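Local coordinates for putative alpha/beta hydrolase (Desulfitobacterium hafniense, PDB 4RPC), which is a putative alpha/beta hydrolase that probably cleaves its substrate, not yet identified, with a serine nucleophile, at residues A138-N143 against H149-V154; M158-N163 against H241-S246. All coordinates share one frame; numbering follows the deposited sequence.

Both contacts lie on the same side of the chain's centre, with their own centres about 13 Å apart. They come in series along the chain. Interaction 1 packs helix 130-145 against the loop that follows it. Interaction 2 then ties the loop after helix 154-157 to the segment 241-246, which follows the last strand of the sheet, 232-236. Interaction 1 thus stays within the helical insertion between strands 112-119 and 204-210, the place of the cap in this fold. Interaction 2 joins that insertion to the probable catalytic histidine. The two touch directly where Leu150 packs on Met158, and Met158 in turn reaches that histidine.

Interaction 1. Residues A138-N143 against H149-V154; sequences ADAFLN and HLPSPV
Ala140 meets the loop first, from the flank of helix 130-145. Its methyl CB points at residues 149-154 and touches two neighbours. Leu150 CD2 lies 3.7 Å from Ala140 CB, and Pro151 CD lies 3.8 Å from the same methyl. Leu150 turns CG anti to its own carbonyl carbon (chi1 -58°), and chi2 (165°) sets CD2 as the methyl that touches the helix. The CA atoms of Ala140 and Leu150 are 5.5 Å apart, a spacing suited to a small side chain. Next along the helix, Phe141 starts off away from the loop, but its ring swings back. Phe141 CD1 comes to 4.2 Å from Leu150 CD2, which sits at the ring edge, near its plane. Leu182 of helix 179-191 also packs on Phe141. One turn on from Asp139, the backbone N of Asn143 bonds back to Asp139 O and keeps the helix regular. Asn143 ND2 gives a weak bond to a water, and the same water lies 3.1 Å from His149 O. Asp165 holds the loop as well, through the backbone N of Leu150 and ND1 of His149. This is apolar helix-to-loop packing within the helical cap insertion of an alpha/beta hydrolase.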
ATOM      1  N   ALA A 138     -13.853   3.312  -7.539  1.00 22.42           N
ATOM      2  CA  ALA A 138     -14.730   2.985  -6.428  1.00 23.11           C
ATOM      3  C   ALA A 138     -15.799   1.991  -6.840  1.00 23.22           C
ATOM      4  O   ALA A 138     -15.989   0.962  -6.156  1.00 23.31           O
ATOM      5  CB  ALA A 138     -15.380   4.237  -5.810  1.00 22.69           C
ATOM      6  N   ASP A 139     -16.508   2.292  -7.922  1.00 23.08           N
ATOM      7  CA  ASP A 139     -17.544   1.409  -8.399  1.00 25.48           C
ATOM      8  C   ASP A 139     -16.984   0.042  -8.804  1.00 26.11           C
ATOM      9  O   ASP A 139     -17.621  -0.976  -8.506  1.00 25.10           O
ATOM     10  CB  ASP A 139     -18.291   1.982  -9.595  1.00 27.59           C
ATOM     11  CG  ASP A 139     -18.985   3.272  -9.271  1.00 30.12           C
ATOM     12  OD1 ASP A 139     -19.200   3.550  -8.059  1.00 31.83           O
ATOM     13  OD2 ASP A 139     -19.305   4.037 -10.222  1.00 33.04           O
ATOM     14  N   ALA A 140     -15.832   0.033  -9.497  1.00 24.11           N
ATOM     15  CA  ALA A 140     -15.227  -1.199  -9.980  1.00 25.76           C
ATOM     16  C   ALA A 140     -14.966  -2.089  -8.767  1.00 26.19           C
ATOM     17  O   ALA A 140     -15.357  -3.267  -8.763  1.00 25.18           O
ATOM     18  CB  ALA A 140     -13.919  -0.914 -10.723  1.00 25.18           C
ATOM     19  N   PHE A 141     -14.353  -1.515  -7.729  1.00 25.22           N
ATOM     20  CA  PHE A 141     -13.960  -2.327  -6.565  1.00 27.35           C
ATOM     21  C   PHE A 141     -15.156  -2.924  -5.820  1.00 26.97           C
ATOM     22  O   PHE A 141     -15.118  -4.068  -5.405  1.00 25.39           O
ATOM     23  CB  PHE A 141     -13.099  -1.523  -5.626  1.00 28.72           C
ATOM     24  CG  PHE A 141     -11.631  -1.594  -5.924  1.00 32.72           C
ATOM     25  CD1 PHE A 141     -11.146  -2.141  -7.107  1.00 36.69           C
ATOM     26  CD2 PHE A 141     -10.727  -1.103  -5.010  1.00 36.24           C
ATOM     27  CE1 PHE A 141      -9.777  -2.234  -7.365  1.00 38.12           C
ATOM     28  CE2 PHE A 141      -9.362  -1.190  -5.248  1.00 41.84           C
ATOM     29  CZ  PHE A 141      -8.883  -1.752  -6.443  1.00 40.03           C
ATOM     30  N   LEU A 142     -16.233  -2.153  -5.676  1.00 25.74           N
ATOM     31  CA  LEU A 142     -17.417  -2.670  -5.012  1.00 25.93           C
ATOM     32  C   LEU A 142     -18.068  -3.770  -5.876  1.00 26.92           C
ATOM     33  O   LEU A 142     -18.538  -4.804  -5.371  1.00 25.02           O
ATOM     34  CB  LEU A 142     -18.429  -1.536  -4.715  1.00 25.43           C
ATOM     35  CG  LEU A 142     -17.906  -0.644  -3.615  1.00 24.55           C
ATOM     36  CD1 LEU A 142     -18.676   0.629  -3.573  1.00 24.81           C
ATOM     37  CD2 LEU A 142     -17.904  -1.345  -2.239  1.00 25.42           C
ATOM     38  N   ASN A 143     -18.099  -3.535  -7.180  1.00 27.93           N
ATOM     39  CA  ASN A 143     -18.556  -4.552  -8.114  1.00 30.50           C
ATOM     40  C   ASN A 143     -17.843  -5.893  -7.956  1.00 30.68           C
ATOM     41  O   ASN A 143     -18.442  -6.931  -8.181  1.00 31.43           O
ATOM     42  CB  ASN A 143     -18.468  -4.076  -9.556  1.00 31.45           C
ATOM     43  CG  ASN A 143     -19.704  -3.345  -9.995  1.00 33.48           C
ATOM     44  OD1 ASN A 143     -20.791  -3.668  -9.595  1.00 38.13           O
ATOM     45  ND2 ASN A 143     -19.534  -2.336 -10.804  1.00 35.72           N
ATOM     46  N   HIS A 149     -16.491  -8.377 -13.044  1.00 34.93           N
ATOM     47  CA  HIS A 149     -15.149  -8.030 -13.481  1.00 34.08           C
ATOM     48  C   HIS A 149     -14.906  -6.532 -13.653  1.00 31.83           C
ATOM     49  O   HIS A 149     -15.833  -5.762 -13.933  1.00 31.49           O
ATOM     50  CB  HIS A 149     -14.886  -8.699 -14.815  1.00 36.24           C
ATOM     51  CG  HIS A 149     -14.950 -10.182 -14.747  1.00 38.27           C
ATOM     52  ND1 HIS A 149     -13.872 -10.942 -14.347  1.00 40.15           N
ATOM     53  CD2 HIS A 149     -15.963 -11.044 -14.973  1.00 38.92           C
ATOM     54  CE1 HIS A 149     -14.207 -12.222 -14.387  1.00 40.99           C
ATOM     55  NE2 HIS A 149     -15.474 -12.308 -14.746  1.00 41.02           N
ATOM     56  N   LEU A 150     -13.645  -6.140 -13.512  1.00 29.28           N
ATOM     57  CA  LEU A 150     -13.241  -4.770 -13.698  1.00 28.04           C
ATOM     58  C   LEU A 150     -13.479  -4.383 -15.156  1.00 29.24           C
ATOM     59  O   LEU A 150     -13.341  -5.228 -16.047  1.00 31.02           O
ATOM     60  CB  LEU A 150     -11.781  -4.555 -13.340  1.00 26.24           C
ATOM     61  CG  LEU A 150     -11.274  -4.902 -11.925  1.00 26.62           C
ATOM     62  CD1 LEU A 150      -9.747  -4.977 -11.863  1.00 26.86           C
ATOM     63  CD2 LEU A 150     -11.786  -3.942 -10.877  1.00 25.91           C
ATOM     64  N   PRO A 151     -13.842  -3.115 -15.408  1.00 28.63           N
ATOM     65  CA  PRO A 151     -14.061  -2.619 -16.768  1.00 29.74           C
ATOM     66  C   PRO A 151     -12.759  -2.540 -17.545  1.00 30.80           C
ATOM     67  O   PRO A 151     -11.746  -2.260 -16.953  1.00 30.73           O
ATOM     68  CB  PRO A 151     -14.564  -1.199 -16.528  1.00 29.13           C
ATOM     69  CG  PRO A 151     -13.946  -0.802 -15.228  1.00 28.05           C
ATOM     70  CD  PRO A 151     -13.918  -2.042 -14.402  1.00 27.41           C
ATOM     71  N   SER A 152     -12.755  -2.810 -18.846  1.00 32.68           N
ATOM     72  CA  SER A 152     -11.589  -2.486 -19.644  1.00 33.27           C
ATOM     73  C   SER A 152     -11.485  -0.993 -19.788  1.00 33.73           C
ATOM     74  O   SER A 152     -12.493  -0.295 -19.820  1.00 32.51           O
ATOM     75  CB  SER A 152     -11.721  -3.075 -21.015  1.00 36.55           C
ATOM     76  OG  SER A 152     -11.651  -4.464 -20.879  1.00 39.32           O
ATOM     77  N   PRO A 153     -10.272  -0.476 -19.890  1.00 34.16           N
ATOM     78  CA  PRO A 153      -8.993  -1.158 -19.930  1.00 34.91           C
ATOM     79  C   PRO A 153      -8.352  -1.239 -18.545  1.00 33.94           C
ATOM     80  O   PRO A 153      -7.182  -1.558 -18.437  1.00 34.71           O
ATOM     81  CB  PRO A 153      -8.176  -0.250 -20.835  1.00 35.01           C
ATOM     82  CG  PRO A 153      -8.658   1.126 -20.469  1.00 34.80           C
ATOM     83  CD  PRO A 153     -10.114   0.973 -20.094  1.00 34.56           C
ATOM     84  N   VAL A 154      -9.101  -0.919 -17.489  1.00 32.47           N
ATOM     85  CA  VAL A 154      -8.554  -1.036 -16.163  1.00 30.58           C
ATOM     86  C   VAL A 154      -8.183  -2.502 -15.929  1.00 29.52           C
ATOM     87  O   VAL A 154      -7.148  -2.789 -15.402  1.00 28.92           O
ATOM     88  CB  VAL A 154      -9.552  -0.558 -15.100  1.00 30.89           C
ATOM     89  CG1 VAL A 154      -9.097  -0.957 -13.709  1.00 29.75           C
ATOM     90  CG2 VAL A 154      -9.748   0.970 -15.173  1.00 31.56           C
TER
HETATM   91  O   HOH W   1     -17.330  -3.263 -12.797  1.00 35.57           O

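Interaction 2. Residues M158-N163 against H241-S246; sequences MGFAAN and HAEVLS
Met158, a selenomethionine here, lays its CE over one face of the His241 ring. His241 belongs to a probable Ser-His-Glu triad of the alpha/beta hydrolase fold, with Ser96 and Glu213. The 3.0 Å from Met158 CE to His241 CD2 is shorter than normal and doubtful. The chain of Met158 bends at chi3 (90°), which brings CE over the imidazole. The backbones are joined too: His241 N donates to Met158 O at 2.8 Å, with a nearly straight N-H...O angle of 165°. These two features make the contact's tight side. The ring nitrogens look elsewhere. ND1 bonds Glu213 OE2, and NE2 makes a weak bond to Ser96 OG. Phe160 packs from beside them, with His241 O in the plane of its ring, 3.4 Å from CZ. It also packs on Val168 and Leu169. With an alanine here, a gap would probably open beside His241 O and those two side chains. The Glu243 side is looser. Glu243 OE1 is 4.1 Å from Phe160 CE1, and the ring and carboxylate planes are 41° apart. OE1 also accepts a bond from Gly240 N. A water bridges the segments, 2.9 Å from Gly159 O and 2.6 Å from Glu243 OE1.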
HETATM    1  N   MSE A 158      -4.229  -3.427 -14.985  1.00 28.30           N
HETATM    2  CA  MSE A 158      -3.839  -3.973 -13.692  1.00 28.50           C
HETATM    3  C   MSE A 158      -3.335  -5.414 -13.805  1.00 28.48           C
HETATM    4  O   MSE A 158      -2.846  -5.959 -12.823  1.00 27.19           O
HETATM    5  CB  MSE A 158      -5.001  -3.885 -12.729  1.00 28.71           C
HETATM    6  CG  MSE A 158      -5.415  -2.452 -12.449  1.00 30.68           C
HETATM    7 SE   MSE A 158      -6.864  -2.524 -11.085  0.84 32.55          SE
HETATM    8  CE  MSE A 158      -5.720  -2.438  -9.525  1.00 34.93           C
ATOM      9  N   GLY A 159      -3.456  -6.065 -14.971  1.00 29.47           N
ATOM     10  CA  GLY A 159      -2.749  -7.366 -15.201  1.00 30.71           C
ATOM     11  C   GLY A 159      -3.662  -8.562 -15.091  1.00 31.90           C
ATOM     12  O   GLY A 159      -3.216  -9.693 -14.820  1.00 31.68           O
ATOM     13  N   PHE A 160      -4.933  -8.328 -15.402  1.00 31.96           N
ATOM     14  CA  PHE A 160      -5.957  -9.346 -15.256  1.00 34.32           C
ATOM     15  C   PHE A 160      -6.726  -9.626 -16.525  1.00 35.41           C
ATOM     16  O   PHE A 160      -7.931  -9.905 -16.488  1.00 36.43           O
ATOM     17  CB  PHE A 160      -6.920  -8.932 -14.130  1.00 33.47           C
ATOM     18  CG  PHE A 160      -6.259  -8.796 -12.805  1.00 33.16           C
ATOM     19  CD1 PHE A 160      -5.702  -9.911 -12.171  1.00 34.62           C
ATOM     20  CD2 PHE A 160      -6.193  -7.549 -12.161  1.00 32.89           C
ATOM     21  CE1 PHE A 160      -5.084  -9.792 -10.926  1.00 33.49           C
ATOM     22  CE2 PHE A 160      -5.575  -7.426 -10.932  1.00 31.89           C
ATOM     23  CZ  PHE A 160      -5.007  -8.552 -10.314  1.00 32.44           C
ATOM     24  N   ALA A 161      -6.040  -9.541 -17.657  1.00 37.60           N
ATOM     25  CA  ALA A 161      -6.612  -9.979 -18.955  1.00 40.46           C
ATOM     26  C   ALA A 161      -7.097 -11.448 -18.932  1.00 41.08           C
ATOM     27  O   ALA A 161      -7.967 -11.807 -19.690  1.00 41.32           O
ATOM     28  CB  ALA A 161      -5.605  -9.802 -20.074  1.00 41.94           C
ATOM     29  N   ALA A 162      -6.573 -12.273 -18.044  1.00 41.56           N
ATOM     30  CA  ALA A 162      -7.080 -13.649 -17.914  1.00 45.16           C
ATOM     31  C   ALA A 162      -8.432 -13.718 -17.184  1.00 46.17           C
ATOM     32  O   ALA A 162      -8.976 -14.813 -16.969  1.00 48.65           O
ATOM     33  CB  ALA A 162      -6.067 -14.540 -17.211  1.00 45.11           C
ATOM     34  N   ASN A 163      -8.982 -12.578 -16.786  1.00 44.11           N
ATOM     35  CA  ASN A 163     -10.211 -12.602 -16.023  1.00 44.20           C
ATOM     36  C   ASN A 163     -10.070 -13.239 -14.672  1.00 42.11           C
ATOM     37  O   ASN A 163     -11.020 -13.748 -14.113  1.00 42.65           O
ATOM     38  CB  ASN A 163     -11.318 -13.324 -16.814  1.00 47.36           C
ATOM     39  CG  ASN A 163     -12.367 -12.394 -17.285  1.00 47.59           C
ATOM     40  OD1 ASN A 163     -12.120 -11.196 -17.448  1.00 46.11           O
ATOM     41  ND2 ASN A 163     -13.563 -12.920 -17.485  1.00 51.88           N
ATOM     42  N   HIS A 241      -1.722  -6.649 -10.300  1.00 26.61           N
ATOM     43  CA  HIS A 241      -1.745  -5.712  -9.181  1.00 26.52           C
ATOM     44  C   HIS A 241      -2.191  -6.408  -7.918  1.00 24.85           C
ATOM     45  O   HIS A 241      -3.278  -6.968  -7.856  1.00 24.04           O
ATOM     46  CB  HIS A 241      -2.724  -4.581  -9.498  1.00 29.30           C
ATOM     47  CG  HIS A 241      -2.728  -3.459  -8.507  1.00 30.28           C
ATOM     48  ND1 HIS A 241      -1.812  -2.440  -8.541  1.00 31.05           N
ATOM     49  CD2 HIS A 241      -3.579  -3.165  -7.496  1.00 32.17           C
ATOM     50  CE1 HIS A 241      -2.095  -1.554  -7.601  1.00 32.11           C
ATOM     51  NE2 HIS A 241      -3.162  -1.977  -6.952  1.00 32.95           N
ATOM     52  N   ALA A 242      -1.314  -6.412  -6.923  1.00 24.41           N
ATOM     53  CA  ALA A 242      -1.585  -7.050  -5.626  1.00 24.46           C
ATOM     54  C   ALA A 242      -1.821  -8.573  -5.660  1.00 25.64           C
ATOM     55  O   ALA A 242      -2.299  -9.113  -4.675  1.00 25.87           O
ATOM     56  CB  ALA A 242      -2.778  -6.342  -4.963  1.00 24.50           C
ATOM     57  N   GLU A 243      -1.501  -9.264  -6.774  1.00 26.80           N
ATOM     58  CA  GLU A 243      -1.703 -10.731  -6.883  1.00 28.71           C
ATOM     59  C   GLU A 243      -0.772 -11.543  -5.915  1.00 28.64           C
ATOM     60  O   GLU A 243      -1.216 -12.530  -5.263  1.00 28.58           O
ATOM     61  CB  GLU A 243      -1.491 -11.200  -8.331  1.00 30.85           C
ATOM     62  CG  GLU A 243      -1.880 -12.646  -8.542  1.00 33.34           C
ATOM     63  CD  GLU A 243      -2.078 -13.047  -9.996  1.00 36.45           C
ATOM     64  OE1 GLU A 243      -1.767 -12.244 -10.936  1.00 36.34           O
ATOM     65  OE2 GLU A 243      -2.530 -14.231 -10.203  1.00 40.06           O
ATOM     66  N   VAL A 244       0.471 -11.109  -5.790  1.00 27.47           N
ATOM     67  CA  VAL A 244       1.384 -11.744  -4.852  1.00 28.86           C
ATOM     68  C   VAL A 244       0.857 -11.606  -3.427  1.00 28.67           C
ATOM     69  O   VAL A 244       0.930 -12.533  -2.630  1.00 28.52           O
ATOM     70  CB  VAL A 244       2.800 -11.131  -4.912  1.00 29.92           C
ATOM     71  CG1 VAL A 244       3.725 -11.889  -3.963  1.00 31.38           C
ATOM     72  CG2 VAL A 244       3.407 -11.251  -6.313  1.00 30.98           C
ATOM     73  N   LEU A 245       0.313 -10.438  -3.090  1.00 26.56           N
ATOM     74  CA  LEU A 245      -0.245 -10.245  -1.747  1.00 25.64           C
ATOM     75  C   LEU A 245      -1.463 -11.106  -1.532  1.00 26.07           C
ATOM     76  O   LEU A 245      -1.673 -11.667  -0.449  1.00 26.78           O
ATOM     77  CB  LEU A 245      -0.620  -8.750  -1.581  1.00 24.54           C
ATOM     78  CG  LEU A 245      -1.171  -8.349  -0.247  1.00 24.67           C
ATOM     79  CD1 LEU A 245      -0.163  -8.671   0.853  1.00 24.17           C
ATOM     80  CD2 LEU A 245      -1.504  -6.838  -0.276  1.00 23.34           C
ATOM     81  N   SER A 246      -2.292 -11.201  -2.553  1.00 26.35           N
ATOM     82  CA  SER A 246      -3.554 -11.897  -2.405  1.00 28.67           C
ATOM     83  C   SER A 246      -3.310 -13.390  -2.217  1.00 32.37           C
ATOM     84  O   SER A 246      -3.636 -13.934  -1.163  1.00 33.25           O
ATOM     85  CB  SER A 246      -4.454 -11.668  -3.592  1.00 29.10           C
ATOM     86  OG  SER A 246      -5.702 -12.264  -3.396  1.00 29.83           O
TER
HETATM   87  O   HOH W   2      -2.601 -12.101 -13.401  1.00 33.89           O